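Long-range contacts in thiosulfate sulfurtransferase (Pseudomonas aeruginosa, PDB 1YT8), which probably transfers sulfur from thiosulfate to cyanide, as rhodaneses do, and is built from four rhodanese-like domains in one chain: residues 25-30 and 42-47; 36-41 and 96-101; 67-72 and 92-97. One frame throughout, in Å; residues are numbered along the deposited sequence.

All three contacts lie in the first rhodanese-like domain. From the N terminus, strand 25-28 comes first, and contact 1 closes a short loop when 42-47 returns beside it through helix 32-35, setting strand 44-45 at the edge of the parallel sheet. Residues 36-41, inside that loop, instead reach far ahead to 96-101, so contact 2 crosses contact 1. Contact 3 opens only after contact 1 has closed: 67-72 pairs with 92-97 around helix 75-85, and it ends on the same stretch as contact 2, sharing G96 and G97. Contacts 1 and 3 therefore build the sheet through neighbouring strands 25-28 and 66-69, while contact 2 packs a loop against helix 97-103.

Contact 1: 25-30 and 42-47; sequences ALLDVR and FAANLP
L26, D28, A44 and L46 knit two parallel strands together through their backbones. A44 N donates to L26 O at 2.8 Å, D28 N to A44 O at 2.9 Å, and L46 N to D28 O at 3.0 Å, so A44 uses both its N-H and its C=O to hold strand 25-28. This is the edge pairing of a beta-alpha-beta unit in a rhodanese-like domain, with helix 32-35 in the connection. Packing is close on the face that carries L27 and A44: CD2 of L27 lies 4.0 Å from CB of A44, whose small methyl leaves room for R58 of helix 51-58. On the other side L26 turns its CG away from the backbone N (chi1 177°), bringing CD2 within 3.8 Å of A43 CB. P47, with no N-H to offer, instead lays its CA and ring against the carbonyls of V29 and R30. The F42 end is looser: its ring leads away, partly exposed, and a water bridges the backbones, accepting from L26 N and donating to F42 O. Just beyond the paired strand, R30 forms a side-on salt bridge with the D28 carboxylate: NE reaches D28 OD1, and NH2, which also bonds to A38 O, reaches D28 OD2 at 2.7 Å, both in the guanidinium plane. R30 N also donates to D28 OD1, an Asx turn, while OD2 has a weak bond with Y69 OH. So many donors around a buried carboxylate would probably favour its ionised form, and the Asx turn ties the residues after the strand back to it.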
loop_
_atom_site.group_PDB
_atom_site.type_symbol
_atom_site.label_atom_id
_atom_site.label_comp_id
_atom_site.label_asym_id
_atom_site.label_seq_id
_atom_site.Cartn_x
_atom_site.Cartn_y
_atom_site.Cartn_z
ATOM N N ALA A 25 -14.748 7.477 -4.693
ATOM C CA ALA A 25 -13.357 7.621 -4.304
ATOM C C ALA A 25 -13.301 8.803 -3.345
ATOM O O ALA A 25 -13.525 9.943 -3.746
ATOM C CB ALA A 25 -12.480 7.881 -5.531
ATOM N N LEU A 26 -13.043 8.512 -2.072
ATOM C CA LEU A 26 -12.938 9.537 -1.033
ATOM C C LEU A 26 -11.442 9.705 -0.808
ATOM O O LEU A 26 -10.804 8.860 -0.177
ATOM C CB LEU A 26 -13.616 9.059 0.252
ATOM C CG LEU A 26 -13.552 9.977 1.473
ATOM C CD1 LEU A 26 -14.187 11.320 1.142
ATOM C CD2 LEU A 26 -14.273 9.319 2.639
ATOM N N LEU A 27 -10.885 10.797 -1.320
ATOM C CA LEU A 27 -9.449 11.022 -1.229
ATOM C C LEU A 27 -8.979 12.093 -0.253
ATOM O O LEU A 27 -9.390 13.250 -0.338
ATOM C CB LEU A 27 -8.905 11.356 -2.621
ATOM C CG LEU A 27 -9.242 10.398 -3.766
ATOM C CD1 LEU A 27 -8.696 10.953 -5.080
ATOM C CD2 LEU A 27 -8.654 9.024 -3.475
ATOM N N ASP A 28 -8.105 11.692 0.665
ATOM C CA ASP A 28 -7.515 12.603 1.636
ATOM C C ASP A 28 -6.256 13.076 0.908
ATOM O O ASP A 28 -5.343 12.283 0.669
ATOM C CB ASP A 28 -7.126 11.844 2.906
ATOM C CG ASP A 28 -6.677 12.766 4.034
ATOM O OD1 ASP A 28 -6.008 13.788 3.755
ATOM O OD2 ASP A 28 -6.983 12.461 5.205
ATOM N N VAL A 29 -6.203 14.353 0.544
ATOM C CA VAL A 29 -5.047 14.861 -0.186
ATOM C C VAL A 29 -3.905 15.428 0.657
ATOM O O VAL A 29 -2.943 15.971 0.115
ATOM C CB VAL A 29 -5.476 15.913 -1.239
ATOM C CG1 VAL A 29 -6.368 15.254 -2.282
ATOM C CG2 VAL A 29 -6.204 17.075 -0.562
ATOM N N ARG A 30 -4.005 15.308 1.976
ATOM C CA ARG A 30 -2.938 15.777 2.855
ATOM C C ARG A 30 -1.789 14.773 2.756
ATOM O O ARG A 30 -1.931 13.724 2.124
ATOM C CB ARG A 30 -3.421 15.826 4.307
ATOM C CG ARG A 30 -4.532 16.823 4.589
ATOM C CD ARG A 30 -5.012 16.688 6.027
ATOM N NE ARG A 30 -5.733 15.437 6.256
ATOM C CZ ARG A 30 -6.050 14.966 7.459
ATOM N NH1 ARG A 30 -5.705 15.640 8.552
ATOM N NH2 ARG A 30 -6.713 13.823 7.570
ATOM N N PHE A 42 -13.031 4.511 4.903
ATOM C CA PHE A 42 -12.739 4.216 3.507
ATOM C C PHE A 42 -12.071 5.322 2.709
ATOM O O PHE A 42 -12.022 5.275 1.473
ATOM C CB PHE A 42 -14.016 3.722 2.817
ATOM C CG PHE A 42 -14.464 2.376 3.313
ATOM C CD1 PHE A 42 -13.698 1.243 3.047
ATOM C CD2 PHE A 42 -15.588 2.251 4.127
ATOM C CE1 PHE A 42 -14.038 0.001 3.591
ATOM C CE2 PHE A 42 -15.937 1.017 4.677
ATOM C CZ PHE A 42 -15.160 -0.111 4.410
ATOM N N ALA A 43 -11.532 6.306 3.417
ATOM C CA ALA A 43 -10.824 7.390 2.758
ATOM C C ALA A 43 -9.459 6.847 2.342
ATOM O O ALA A 43 -8.752 6.230 3.143
ATOM C CB ALA A 43 -10.653 8.573 3.712
ATOM N N ALA A 44 -9.106 7.060 1.081
ATOM C CA ALA A 44 -7.823 6.620 0.560
ATOM C C ALA A 44 -6.910 7.832 0.572
ATOM O O ALA A 44 -7.349 8.943 0.274
ATOM C CB ALA A 44 -7.984 6.094 -0.865
ATOM N N ASN A 45 -5.644 7.632 0.919
ATOM C CA ASN A 45 -4.715 8.750 0.957
ATOM C C ASN A 45 -3.958 8.910 -0.356
ATOM O O ASN A 45 -3.219 8.023 -0.770
ATOM C CB ASN A 45 -3.725 8.574 2.115
ATOM C CG ASN A 45 -2.766 9.748 2.257
ATOM O OD1 ASN A 45 -3.152 10.910 2.105
ATOM N ND2 ASN A 45 -1.515 9.450 2.577
ATOM N N LEU A 46 -4.177 10.036 -1.022
ATOM C CA LEU A 46 -3.466 10.339 -2.255
ATOM C C LEU A 46 -3.029 11.790 -2.130
ATOM O O LEU A 46 -3.720 12.709 -2.568
ATOM C CB LEU A 46 -4.352 10.141 -3.493
ATOM C CG LEU A 46 -3.662 10.501 -4.821
ATOM C CD1 LEU A 46 -2.250 9.934 -4.852
ATOM C CD2 LEU A 46 -4.484 9.979 -5.997
ATOM N N PRO A 47 -1.874 12.009 -1.491
ATOM C CA PRO A 47 -1.311 13.345 -1.280
ATOM C C PRO A 47 -1.285 14.190 -2.546
ATOM O O PRO A 47 -0.879 13.720 -3.612
ATOM C CB PRO A 47 0.092 13.043 -0.767
ATOM C CG PRO A 47 -0.103 11.748 -0.011
ATOM C CD PRO A 47 -0.962 10.970 -0.977
HETATM O O HOH W 1 -12.484 5.786 -1.276
#

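Contact 2: 36-41 and 96-101; sequences AQAHPL and GGLSGW
P40 sets its CB-CG edge over one face of the W101 indole, joining the loop between helix 32-35 and strand 44-45 to helix 97-103 in this rhodanese-like alpha/beta domain. Traced round its ring, proline CB comes first, over the CE2-CZ2 side of the six-membered ring, 3.5 Å from CZ2 of W101. CG follows over the five-membered ring, 3.6 Å from its centroid and only 14° off the normal, a CH-pi contact to which proline suits because its compact, rigid ring can present methylenes to the pi face. CD, which closes the ring, turns toward the helix start and lies 4.4 Å from L98 CD1. W101 reaches the loop because its CG is opposite the backbone N (chi1 -176°), and its polar end is occupied: NE1 donates to E107 O, while F11 meets the indole edge-to-face. One turn back, L98 packs its branched tip beside A38; CD1 sits 3.7 Å from A38 O and CD2 4.2 Å from A38 CB, where a small methyl leaves room for it. H39 turns away from the helix and stacks on F35. Its ND1 donates to P40 O at 2.8 Å, with the acceptor in the imidazole plane but the nitrogen well above the carbonyl plane.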
loop_
_atom_site.group_PDB
_atom_site.type_symbol
_atom_site.label_atom_id
_atom_site.label_comp_id
_atom_site.label_asym_id
_atom_site.label_seq_id
_atom_site.Cartn_x
_atom_site.Cartn_y
_atom_site.Cartn_z
ATOM N N ALA A 36 -2.653 9.847 8.653
ATOM C CA ALA A 36 -2.571 8.795 9.655
ATOM C C ALA A 36 -3.067 9.175 11.051
ATOM O O ALA A 36 -3.238 8.304 11.900
ATOM C CB ALA A 36 -1.143 8.277 9.735
ATOM N N GLN A 37 -3.299 10.462 11.299
ATOM C CA GLN A 37 -3.787 10.879 12.613
ATOM C C GLN A 37 -5.308 10.807 12.717
ATOM O O GLN A 37 -5.850 10.623 13.808
ATOM C CB GLN A 37 -3.316 12.303 12.941
ATOM C CG GLN A 37 -1.814 12.491 12.785
ATOM C CD GLN A 37 -1.009 11.380 13.446
ATOM O OE1 GLN A 37 -0.049 10.862 12.866
ATOM N NE2 GLN A 37 -1.392 11.011 14.662
ATOM N N ALA A 38 -5.994 10.944 11.584
ATOM C CA ALA A 38 -7.453 10.890 11.566
ATOM C C ALA A 38 -8.029 10.928 10.152
ATOM O O ALA A 38 -7.728 11.831 9.369
ATOM C CB ALA A 38 -8.029 12.042 12.389
ATOM N N HIS A 39 -8.866 9.948 9.832
ATOM C CA HIS A 39 -9.493 9.885 8.518
ATOM C C HIS A 39 -10.652 8.904 8.514
ATOM O O HIS A 39 -10.705 7.991 9.336
ATOM C CB HIS A 39 -8.461 9.481 7.454
ATOM C CG HIS A 39 -7.880 8.115 7.652
ATOM N ND1 HIS A 39 -8.546 6.962 7.297
ATOM C CD2 HIS A 39 -6.681 7.718 8.145
ATOM C CE1 HIS A 39 -7.783 5.915 7.556
ATOM N NE2 HIS A 39 -6.647 6.346 8.071
ATOM N N PRO A 40 -11.622 9.105 7.606
ATOM C CA PRO A 40 -12.771 8.199 7.528
ATOM C C PRO A 40 -12.280 6.803 7.155
ATOM O O PRO A 40 -11.256 6.658 6.489
ATOM C CB PRO A 40 -13.630 8.827 6.432
ATOM C CG PRO A 40 -13.337 10.293 6.585
ATOM C CD PRO A 40 -11.835 10.293 6.761
ATOM N N LEU A 41 -13.018 5.785 7.575
ATOM C CA LEU A 41 -12.646 4.397 7.306
ATOM C C LEU A 41 -12.232 4.076 5.872
ATOM O O LEU A 41 -11.194 3.444 5.646
ATOM C CB LEU A 41 -13.794 3.470 7.715
ATOM C CG LEU A 41 -13.582 1.970 7.502
ATOM C CD1 LEU A 41 -12.292 1.526 8.193
ATOM C CD2 LEU A 41 -14.781 1.210 8.070
ATOM N N GLY A 96 -17.017 20.852 4.717
ATOM C CA GLY A 96 -16.358 21.036 5.999
ATOM C C GLY A 96 -15.059 20.267 6.164
ATOM O O GLY A 96 -14.416 20.343 7.213
ATOM N N GLY A 97 -14.666 19.526 5.133
ATOM C CA GLY A 97 -13.438 18.754 5.215
ATOM C C GLY A 97 -13.494 17.722 6.327
ATOM O O GLY A 97 -14.571 17.227 6.666
ATOM N N LEU A 98 -12.339 17.403 6.903
ATOM C CA LEU A 98 -12.266 16.423 7.982
ATOM C C LEU A 98 -13.184 16.799 9.145
ATOM O O LEU A 98 -13.892 15.947 9.688
ATOM C CB LEU A 98 -10.825 16.297 8.489
ATOM C CG LEU A 98 -10.598 15.303 9.634
ATOM C CD1 LEU A 98 -10.781 13.877 9.120
ATOM C CD2 LEU A 98 -9.198 15.485 10.207
ATOM N N SER A 99 -13.173 18.073 9.526
ATOM C CA SER A 99 -14.007 18.537 10.629
ATOM C C SER A 99 -15.483 18.364 10.305
ATOM O O SER A 99 -16.300 18.120 11.195
ATOM C CB SER A 99 -13.701 20.005 10.943
ATOM O OG SER A 99 -12.395 20.134 11.479
ATOM N N GLY A 100 -15.821 18.491 9.025
ATOM C CA GLY A 100 -17.200 18.327 8.606
ATOM C C GLY A 100 -17.648 16.898 8.856
ATOM O O GLY A 100 -18.765 16.657 9.312
ATOM N N TRP A 101 -16.767 15.946 8.562
ATOM C CA TRP A 101 -17.069 14.535 8.763
ATOM C C TRP A 101 -17.285 14.250 10.251
ATOM O O TRP A 101 -18.260 13.600 10.641
ATOM C CB TRP A 101 -15.920 13.680 8.219
ATOM C CG TRP A 101 -16.165 12.202 8.296
ATOM C CD1 TRP A 101 -16.010 11.397 9.389
ATOM C CD2 TRP A 101 -16.619 11.356 7.233
ATOM N NE1 TRP A 101 -16.337 10.097 9.070
ATOM C CE2 TRP A 101 -16.716 10.044 7.753
ATOM C CE3 TRP A 101 -16.955 11.578 5.890
ATOM C CZ2 TRP A 101 -17.134 8.955 6.975
ATOM C CZ3 TRP A 101 -17.372 10.494 5.113
ATOM C CH2 TRP A 101 -17.456 9.199 5.662
#

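Contact 3: 67-72 and 92-97; sequences TVYDDG and ALLDGG
V68 provides both ends of the backbone pairing between 67-72 and 92-97: its N donates to A92 O at 2.9 Å, and its O accepts from L94 N at 3.0 Å. Weaker CH...O contacts run alongside, with T67 CA 3.3 Å from A92 O and L93 CA approaching V68 O. Past the strands, G97 CA comes within 3.5 Å of D70 O. Glycine suits that place: its phi is positive and no CB pushes the carbonyl away. The apolar contacts divide between the two faces. On one, V68 CG2 meets L93 CD2 at 3.6 Å under helix 75-85, where L83, A76 and A80 add to the packing. That helix is the connection of a beta-alpha-beta unit, which places strand 66-69 at the centre of the domain's parallel sheet, with 91-94 next to it. Toward the other face, L94 packs its CB against T67 CG2 and, at 3.7 Å, against Y69 CB. The side chains of Y69 and L94 run side by side in the same direction; Y69 CG is tucked between its own backbone N and carbonyl carbon (chi1 79°), with L94 CD2 4.0 Å from it. The polar side chains bond mainly to partners beyond the two segments. T67 OG1 takes a bond from R9 NE of strand 7-9. D70 OD1 accepts G72 N from above the carboxylate plane in an Asx turn, and D70 OD2 accepts A76 N as helix 75-85 begins. A type II turn from L94 to G97 is closed by G97 N donating to L94 O at 2.9 Å.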
loop_
_atom_site.group_PDB
_atom_site.type_symbol
_atom_site.label_atom_id
_atom_site.label_comp_id
_atom_site.label_asym_id
_atom_site.label_seq_id
_atom_site.Cartn_x
_atom_site.Cartn_y
_atom_site.Cartn_z
ATOM N N THR A 67 -14.516 12.576 -4.247
ATOM C CA THR A 67 -14.694 13.592 -3.215
ATOM C C THR A 67 -13.357 13.750 -2.489
ATOM O O THR A 67 -12.888 12.823 -1.825
ATOM C CB THR A 67 -15.787 13.186 -2.195
ATOM O OG1 THR A 67 -17.041 13.006 -2.873
ATOM C CG2 THR A 67 -15.953 14.267 -1.131
ATOM N N VAL A 68 -12.741 14.921 -2.630
ATOM C CA VAL A 68 -11.456 15.190 -1.986
ATOM C C VAL A 68 -11.635 15.999 -0.703
ATOM O O VAL A 68 -12.630 16.705 -0.536
ATOM C CB VAL A 68 -10.500 15.968 -2.931
ATOM C CG1 VAL A 68 -10.190 15.138 -4.168
ATOM C CG2 VAL A 68 -11.126 17.292 -3.336
ATOM N N TYR A 69 -10.671 15.901 0.205
ATOM C CA TYR A 69 -10.756 16.651 1.451
ATOM C C TYR A 69 -9.405 16.789 2.137
ATOM O O TYR A 69 -8.455 16.069 1.828
ATOM C CB TYR A 69 -11.738 15.970 2.419
ATOM C CG TYR A 69 -11.165 14.766 3.160
ATOM C CD1 TYR A 69 -10.502 14.921 4.383
ATOM C CD2 TYR A 69 -11.246 13.481 2.619
ATOM C CE1 TYR A 69 -9.930 13.828 5.046
ATOM C CE2 TYR A 69 -10.673 12.377 3.273
ATOM C CZ TYR A 69 -10.016 12.560 4.483
ATOM O OH TYR A 69 -9.429 11.486 5.122
ATOM N N ASP A 70 -9.336 17.740 3.059
ATOM C CA ASP A 70 -8.157 17.976 3.881
ATOM C C ASP A 70 -8.732 18.530 5.173
ATOM O O ASP A 70 -9.928 18.385 5.419
ATOM C CB ASP A 70 -7.177 18.974 3.243
ATOM C CG ASP A 70 -7.812 20.316 2.904
ATOM O OD1 ASP A 70 -8.853 20.682 3.489
ATOM O OD2 ASP A 70 -7.237 21.018 2.047
ATOM N N ASP A 71 -7.909 19.145 6.009
ATOM C CA ASP A 71 -8.444 19.689 7.245
ATOM C C ASP A 71 -8.285 21.203 7.296
ATOM O O ASP A 71 -7.935 21.762 8.331
ATOM C CB ASP A 71 -7.780 19.027 8.457
ATOM C CG ASP A 71 -8.520 19.319 9.760
ATOM O OD1 ASP A 71 -9.764 19.410 9.735
ATOM O OD2 ASP A 71 -7.859 19.441 10.808
ATOM N N GLY A 72 -8.540 21.854 6.162
ATOM C CA GLY A 72 -8.454 23.304 6.089
ATOM C C GLY A 72 -7.177 23.902 5.524
ATOM O O GLY A 72 -7.056 25.127 5.440
ATOM N N ALA A 92 -15.800 16.617 -6.369
ATOM C CA ALA A 92 -16.415 17.441 -5.340
ATOM C C ALA A 92 -15.521 17.567 -4.116
ATOM O O ALA A 92 -14.588 16.785 -3.927
ATOM C CB ALA A 92 -17.757 16.850 -4.935
ATOM N N LEU A 93 -15.813 18.569 -3.295
ATOM C CA LEU A 93 -15.080 18.803 -2.058
ATOM C C LEU A 93 -15.991 18.294 -0.950
ATOM O O LEU A 93 -17.208 18.442 -1.042
ATOM C CB LEU A 93 -14.841 20.300 -1.849
ATOM C CG LEU A 93 -14.071 21.071 -2.921
ATOM C CD1 LEU A 93 -14.123 22.567 -2.611
ATOM C CD2 LEU A 93 -12.637 20.581 -2.970
ATOM N N LEU A 94 -15.412 17.686 0.080
ATOM C CA LEU A 94 -16.200 17.191 1.206
ATOM C C LEU A 94 -16.589 18.397 2.054
ATOM O O LEU A 94 -15.727 19.163 2.482
ATOM C CB LEU A 94 -15.379 16.221 2.056
ATOM C CG LEU A 94 -16.053 15.710 3.336
ATOM C CD1 LEU A 94 -17.251 14.844 2.977
ATOM C CD2 LEU A 94 -15.053 14.912 4.156
ATOM N N ASP A 95 -17.884 18.561 2.296
ATOM C CA ASP A 95 -18.378 19.683 3.082
ATOM C C ASP A 95 -17.727 19.755 4.462
ATOM O O ASP A 95 -17.858 18.839 5.275
ATOM C CB ASP A 95 -19.899 19.580 3.223
ATOM C CG ASP A 95 -20.501 20.767 3.941
ATOM O OD1 ASP A 95 -20.272 21.909 3.497
ATOM O OD2 ASP A 95 -21.208 20.558 4.946
ATOM N N GLY A 96 -17.017 20.852 4.717
ATOM C CA GLY A 96 -16.358 21.036 5.999
ATOM C C GLY A 96 -15.059 20.267 6.164
ATOM O O GLY A 96 -14.416 20.343 7.213
ATOM N N GLY A 97 -14.666 19.526 5.133
ATOM C CA GLY A 97 -13.438 18.754 5.215
ATOM C C GLY A 97 -13.494 17.722 6.327
ATOM O O GLY A 97 -14.571 17.227 6.666
#